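Local coordinates for protein myosin-17 (Arabidopsis thaliana, PDB 7KFL) that probably moves along actin filaments in plant cells as a class XI motor whose globular tail recognises cargo, at residues A[21-26]-A[74-79]; A[29-34]-A[136-141]. All blocks are in the same frame, centred on the assembly; numbering follows the deposited sequence.

Interaction 1 of 2, residues A[21-26]-A[74-79]; sequences QNLGYN and LAYWLS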
loop_
_atom_site.group_PDB
_atom_site.type_symbol
_atom_site.label_atom_id
_atom_site.label_comp_id
_atom_site.label_asym_id
_atom_site.label_seq_id
_atom_site.Cartn_x
_atom_site.Cartn_y
_atom_site.Cartn_z
ATOM N N GLN A 21 -24.473 3.396 11.380
ATOM C CA GLN A 21 -25.118 2.515 10.371
ATOM C C GLN A 21 -24.371 2.621 9.037
ATOM O O GLN A 21 -23.660 3.627 8.830
ATOM C CB GLN A 21 -26.575 2.918 10.150
ATOM C CG GLN A 21 -27.451 2.797 11.388
ATOM C CD GLN A 21 -28.778 3.493 11.201
ATOM O OE1 GLN A 21 -29.147 3.881 10.094
ATOM N NE2 GLN A 21 -29.508 3.657 12.292
ATOM N N ASN A 22 -24.548 1.629 8.160
ATOM C CA ASN A 22 -24.045 1.660 6.763
ATOM C C ASN A 22 -24.948 2.592 5.945
ATOM O O ASN A 22 -26.084 2.189 5.629
ATOM C CB ASN A 22 -23.975 0.260 6.149
ATOM C CG ASN A 22 -23.464 0.257 4.722
ATOM O OD1 ASN A 22 -23.050 1.290 4.194
ATOM N ND2 ASN A 22 -23.487 -0.902 4.086
ATOM N N LEU A 23 -24.458 3.793 5.624
ATOM C CA LEU A 23 -25.171 4.775 4.764
ATOM C C LEU A 23 -24.775 4.562 3.298
ATOM O O LEU A 23 -25.304 5.294 2.442
ATOM C CB LEU A 23 -24.842 6.198 5.233
ATOM C CG LEU A 23 -25.211 6.520 6.682
ATOM C CD1 LEU A 23 -25.078 8.011 6.952
ATOM C CD2 LEU A 23 -26.621 6.050 7.015
ATOM N N GLY A 24 -23.889 3.597 3.023
ATOM C CA GLY A 24 -23.482 3.212 1.659
ATOM C C GLY A 24 -23.012 4.409 0.852
ATOM O O GLY A 24 -22.320 5.270 1.426
ATOM N N TYR A 25 -23.378 4.466 -0.430
ATOM C CA TYR A 25 -22.864 5.448 -1.421
ATOM C C TYR A 25 -24.021 5.950 -2.286
ATOM O O TYR A 25 -25.021 5.225 -2.438
ATOM C CB TYR A 25 -21.741 4.814 -2.249
ATOM C CG TYR A 25 -20.591 4.330 -1.404
ATOM C CD1 TYR A 25 -20.599 3.066 -0.835
ATOM C CD2 TYR A 25 -19.521 5.162 -1.119
ATOM C CE1 TYR A 25 -19.563 2.633 -0.024
ATOM C CE2 TYR A 25 -18.476 4.744 -0.312
ATOM C CZ TYR A 25 -18.497 3.477 0.238
ATOM O OH TYR A 25 -17.467 3.066 1.030
ATOM N N ASN A 26 -23.885 7.167 -2.815
ATOM C CA ASN A 26 -24.873 7.813 -3.718
ATOM C C ASN A 26 -24.105 8.431 -4.888
ATOM O O ASN A 26 -23.317 9.360 -4.650
ATOM C CB ASN A 26 -25.734 8.834 -2.972
ATOM C CG ASN A 26 -26.919 9.309 -3.787
ATOM O OD1 ASN A 26 -26.753 10.031 -4.767
ATOM N ND2 ASN A 26 -28.117 8.910 -3.390
ATOM N N LEU A 74 -13.049 -0.890 7.354
ATOM C CA LEU A 74 -11.815 -0.105 7.064
ATOM C C LEU A 74 -11.913 0.531 5.674
ATOM O O LEU A 74 -11.632 1.737 5.559
ATOM C CB LEU A 74 -10.578 -1.002 7.157
ATOM C CG LEU A 74 -9.995 -1.183 8.558
ATOM C CD1 LEU A 74 -9.014 -2.343 8.584
ATOM C CD2 LEU A 74 -9.324 0.095 9.039
ATOM N N ALA A 75 -12.268 -0.257 4.657
ATOM C CA ALA A 75 -12.448 0.199 3.257
ATOM C C ALA A 75 -13.521 1.294 3.215
ATOM O O ALA A 75 -13.325 2.299 2.494
ATOM C CB ALA A 75 -12.809 -0.971 2.374
ATOM N N TYR A 76 -14.601 1.102 3.981
ATOM C CA TYR A 76 -15.740 2.046 4.124
ATOM C C TYR A 76 -15.235 3.384 4.671
ATOM O O TYR A 76 -15.507 4.433 4.055
ATOM C CB TYR A 76 -16.820 1.459 5.039
ATOM C CG TYR A 76 -18.036 2.335 5.201
ATOM C CD1 TYR A 76 -18.961 2.468 4.176
ATOM C CD2 TYR A 76 -18.262 3.041 6.372
ATOM C CE1 TYR A 76 -20.080 3.277 4.311
ATOM C CE2 TYR A 76 -19.375 3.854 6.523
ATOM C CZ TYR A 76 -20.288 3.973 5.489
ATOM O OH TYR A 76 -21.386 4.772 5.630
ATOM N N TRP A 77 -14.508 3.341 5.793
ATOM C CA TRP A 77 -14.050 4.547 6.535
ATOM C C TRP A 77 -12.825 5.179 5.865
ATOM O O TRP A 77 -12.574 6.367 6.130
ATOM C CB TRP A 77 -13.804 4.223 8.015
ATOM C CG TRP A 77 -15.068 4.251 8.814
ATOM C CD1 TRP A 77 -15.617 3.235 9.540
ATOM C CD2 TRP A 77 -15.977 5.359 8.926
ATOM N NE1 TRP A 77 -16.791 3.641 10.115
ATOM C CE2 TRP A 77 -17.039 4.939 9.754
ATOM C CE3 TRP A 77 -15.992 6.663 8.416
ATOM C CZ2 TRP A 77 -18.100 5.781 10.081
ATOM C CZ3 TRP A 77 -17.039 7.496 8.743
ATOM C CH2 TRP A 77 -18.077 7.058 9.564
ATOM N N LEU A 78 -12.101 4.438 5.023
ATOM C CA LEU A 78 -11.041 5.024 4.160
ATOM C C LEU A 78 -11.695 5.973 3.150
ATOM O O LEU A 78 -11.273 7.143 3.076
ATOM C CB LEU A 78 -10.262 3.919 3.442
ATOM C CG LEU A 78 -9.146 4.422 2.528
ATOM C CD1 LEU A 78 -7.897 4.742 3.331
ATOM C CD2 LEU A 78 -8.836 3.415 1.433
ATOM N N SER A 79 -12.694 5.478 2.412
ATOM C CA SER A 79 -13.427 6.228 1.357
ATOM C C SER A 79 -14.109 7.463 1.960
ATOM O O SER A 79 -14.055 8.533 1.324
ATOM C CB SER A 79 -14.419 5.346 0.653
ATOM O OG SER A 79 -14.897 5.972 -0.529
HETATM O O HOH W 1 -21.872 5.535 8.236
HETATM O O HOH W 2 -21.286 6.312 3.541
#
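An Asx turn over Asn22 to Gly24, in the link between helix 4-20 and strand 25-26, rests on the Tyr76 side chain of helix 71-89. The hydroxyl of Tyr76 is gripped by three partners. Leu23 N donates a hydrogen bond to Tyr76 OH at 3.2 Å, with an N-H...O angle of 150°. Water 1 lies in the ring plane and takes a hydrogen bond from Tyr76 OH at 2.8 Å. That water also donates to Gln21 O. Water 2 donates to Tyr76 OH at 2.6 Å and to Gly24 O as well. One hydroxyl thus holds the turn directly at Leu23 and through water at Gln21 and Gly24.

The turn is closed by Gly24 N, which donates to Asn22 OD1 at 2.7 Å from above the carbonyl plane. The same Asn22 OD1 lies 3.6 Å from Tyr76 CE1, with the amide and ring planes steeply inclined. Gly24 has a positive phi, which favours glycine. Tyr76 extends from the helix with CG opposite the backbone N (chi1 -178°), and this carries the hydroxyl out to the loop. Tyr76 CD2 also lies 3.9 Å over the plane of the neighbouring Trp77 ring, nearer its border than its centre.

The Tyr25 and Tyr76 side chains run antiparallel past one another, the ring planes 75° apart. Tyr25 OH comes to 3.5 Å from Tyr76 CD1. A phenylalanine in place of Tyr76 would probably leave Leu23 N and both waters without their shared oxygen and the turn less firmly tied to the helix. Further along the helix, Ser79 OG approaches Tyr25 CE2 at 3.8 Å. Both hydroxyls bond Asn232: Tyr25 OH pairs with its side-chain OD1, and Ser79 OG with its backbone O.

Interaction 2 of 2, residues A[29-34]-A[136-141]; sequences KPVAAC and GLTKLD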
loop_
_atom_site.group_PDB
_atom_site.type_symbol
_atom_site.label_atom_id
_atom_site.label_comp_id
_atom_site.label_asym_id
_atom_site.label_seq_id
_atom_site.Cartn_x
_atom_site.Cartn_y
_atom_site.Cartn_z
ATOM N N LYS A 29 -20.038 8.659 -4.385
ATOM C CA LYS A 29 -19.665 9.556 -3.257
ATOM C C LYS A 29 -20.062 8.910 -1.929
ATOM O O LYS A 29 -21.176 8.409 -1.793
ATOM C CB LYS A 29 -20.318 10.929 -3.444
ATOM C CG LYS A 29 -20.364 11.421 -4.886
ATOM C CD LYS A 29 -20.639 12.906 -5.023
ATOM C CE LYS A 29 -20.795 13.356 -6.462
ATOM N NZ LYS A 29 -19.520 13.861 -7.025
ATOM N N PRO A 30 -19.161 8.900 -0.917
ATOM C CA PRO A 30 -19.472 8.361 0.409
ATOM C C PRO A 30 -20.508 9.254 1.110
ATOM O O PRO A 30 -20.328 10.461 1.133
ATOM C CB PRO A 30 -18.117 8.366 1.138
ATOM C CG PRO A 30 -17.100 8.522 0.028
ATOM C CD PRO A 30 -17.787 9.418 -0.977
ATOM N N VAL A 31 -21.568 8.648 1.648
ATOM C CA VAL A 31 -22.751 9.382 2.185
ATOM C C VAL A 31 -22.415 9.959 3.566
ATOM O O VAL A 31 -22.715 11.149 3.780
ATOM C CB VAL A 31 -24.007 8.492 2.218
ATOM C CG1 VAL A 31 -25.130 9.130 3.021
ATOM C CG2 VAL A 31 -24.480 8.157 0.813
ATOM N N ALA A 32 -21.824 9.159 4.463
ATOM C CA ALA A 32 -21.564 9.534 5.877
ATOM C C ALA A 32 -20.707 10.806 5.938
ATOM O O ALA A 32 -21.030 11.692 6.752
ATOM C CB ALA A 32 -20.920 8.389 6.625
ATOM N N ALA A 33 -19.671 10.901 5.102
ATOM C CA ALA A 33 -18.783 12.082 4.990
ATOM C C ALA A 33 -19.608 13.322 4.620
ATOM O O ALA A 33 -19.360 14.389 5.206
ATOM C CB ALA A 33 -17.698 11.820 3.976
ATOM N N CYS A 34 -20.551 13.182 3.683
ATOM C CA CYS A 34 -21.436 14.275 3.195
ATOM C C CYS A 34 -22.438 14.666 4.289
ATOM O O CYS A 34 -22.651 15.877 4.485
ATOM C CB CYS A 34 -22.173 13.869 1.923
ATOM S SG CYS A 34 -21.082 13.693 0.486
ATOM N N GLY A 136 -30.490 16.329 -2.121
ATOM C CA GLY A 136 -29.727 15.064 -2.142
ATOM C C GLY A 136 -28.513 15.142 -1.235
ATOM O O GLY A 136 -27.843 16.193 -1.241
ATOM N N LEU A 137 -28.236 14.065 -0.494
ATOM C CA LEU A 137 -27.213 14.007 0.587
ATOM C C LEU A 137 -25.824 14.335 0.027
ATOM O O LEU A 137 -25.086 15.074 0.704
ATOM C CB LEU A 137 -27.237 12.616 1.232
ATOM C CG LEU A 137 -28.276 12.400 2.333
ATOM C CD1 LEU A 137 -29.585 13.116 2.032
ATOM C CD2 LEU A 137 -28.529 10.916 2.550
ATOM N N THR A 138 -25.490 13.822 -1.160
ATOM C CA THR A 138 -24.142 13.936 -1.781
ATOM C C THR A 138 -24.065 15.174 -2.686
ATOM O O THR A 138 -22.941 15.513 -3.106
ATOM C CB THR A 138 -23.778 12.643 -2.519
ATOM O OG1 THR A 138 -24.796 12.380 -3.485
ATOM C CG2 THR A 138 -23.630 11.469 -1.577
ATOM N N LYS A 139 -25.201 15.820 -2.974
ATOM C CA LYS A 139 -25.262 17.140 -3.660
ATOM C C LYS A 139 -25.078 18.237 -2.606
ATOM O O LYS A 139 -26.007 18.427 -1.799
ATOM C CB LYS A 139 -26.592 17.321 -4.403
ATOM C CG LYS A 139 -26.838 18.712 -4.980
ATOM C CD LYS A 139 -25.677 19.261 -5.791
ATOM C CE LYS A 139 -25.981 20.594 -6.442
ATOM N NZ LYS A 139 -24.740 21.316 -6.811
ATOM N N LEU A 140 -23.938 18.937 -2.627
ATOM C CA LEU A 140 -23.560 19.932 -1.586
ATOM C C LEU A 140 -23.377 21.313 -2.228
ATOM O O LEU A 140 -22.773 21.390 -3.319
ATOM C CB LEU A 140 -22.299 19.475 -0.838
ATOM C CG LEU A 140 -21.405 18.447 -1.534
ATOM C CD1 LEU A 140 -20.460 19.116 -2.521
ATOM C CD2 LEU A 140 -20.617 17.642 -0.511
ATOM N N ASP A 141 -23.907 22.351 -1.568
ATOM C CA ASP A 141 -23.763 23.782 -1.952
ATOM C C ASP A 141 -22.276 24.071 -2.171
ATOM O O ASP A 141 -21.471 23.690 -1.293
ATOM C CB ASP A 141 -24.367 24.702 -0.884
ATOM C CG ASP A 141 -24.323 26.182 -1.233
ATOM O OD1 ASP A 141 -24.578 26.517 -2.408
ATOM O OD2 ASP A 141 -24.035 26.989 -0.325
#
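The Leu137 carbonyl, part of a flat peptide unit, is met by Cys34: Cys34 CB approaches Leu137 O at 3.4 Å, obliquely from out of the peptide plane. No aromatic ring takes part. The same oxygen accepts a hydrogen bond from Lys38 NZ, one helical turn beyond Cys34. Lys38 NZ also bonds Lys139 O, so one ammonium group holds two carbonyls of the loop.

Thr138 is the central residue on the loop side. Its methyl does most of the touching. Thr138 CG2 meets Lys29 CB at 3.8 Å and Val31 CG2 at 4.2 Å. Thr138 CG2 also lies 4.0 Å from Cys34 SG. The torsion chi1 of 57° turns Thr138 OG1 away from these apolar groups and places CG2 opposite the carbonyl carbon. OG1 then makes a weak hydrogen bond to Asn26 OD1. The aliphatic part of Lys29 passes obliquely across Thr138, with Lys29 CD 4.0 Å from Thr138 CB, and the Lys29 amine turns off from the loop.

Two leucines extend the apolar contact. The Leu137 and Val31 side chains cross at a slant, with Leu137 CD2 3.9 Å from Val31 CG1. Leu140 CD2 reaches Cys34 SG at 4.1 Å. The sulfur is thus touched by both Thr138 and Leu140. No hydrogen bond joins the two segments; the contact is van der Waals packing, mostly between apolar groups. On the other flank, Pro30 points away from the loop and packs on Ser79, Asn80 and Thr83 of helix 71-89.

Residues 136-141 form an irregular stretch in the long connection between strands 92-93 and 146-147. Here that connection lies against strand 29-30 and the start of helix 31-43, a loop-on-helix packing within a largely helical globular tail.

In the fold
The two contacts have centres about 12 Å apart and lie on the same side of the chain's centre. Their segments alternate along the chain: 21-26, 29-34, 74-79, then 136-141. Strands 25-26 and 29-30 are antiparallel neighbours in one small sheet, which ties interaction 1 to interaction 2. The contacts also touch directly. Pro30 packs on Tyr25, and Leu23 packs on Val31. The hairpin and the start of helix 31-43 therefore have helix 71-89 against one part and the 136-141 loop against another. Together they join sequence-distant parts of this region of the cargo-binding tail.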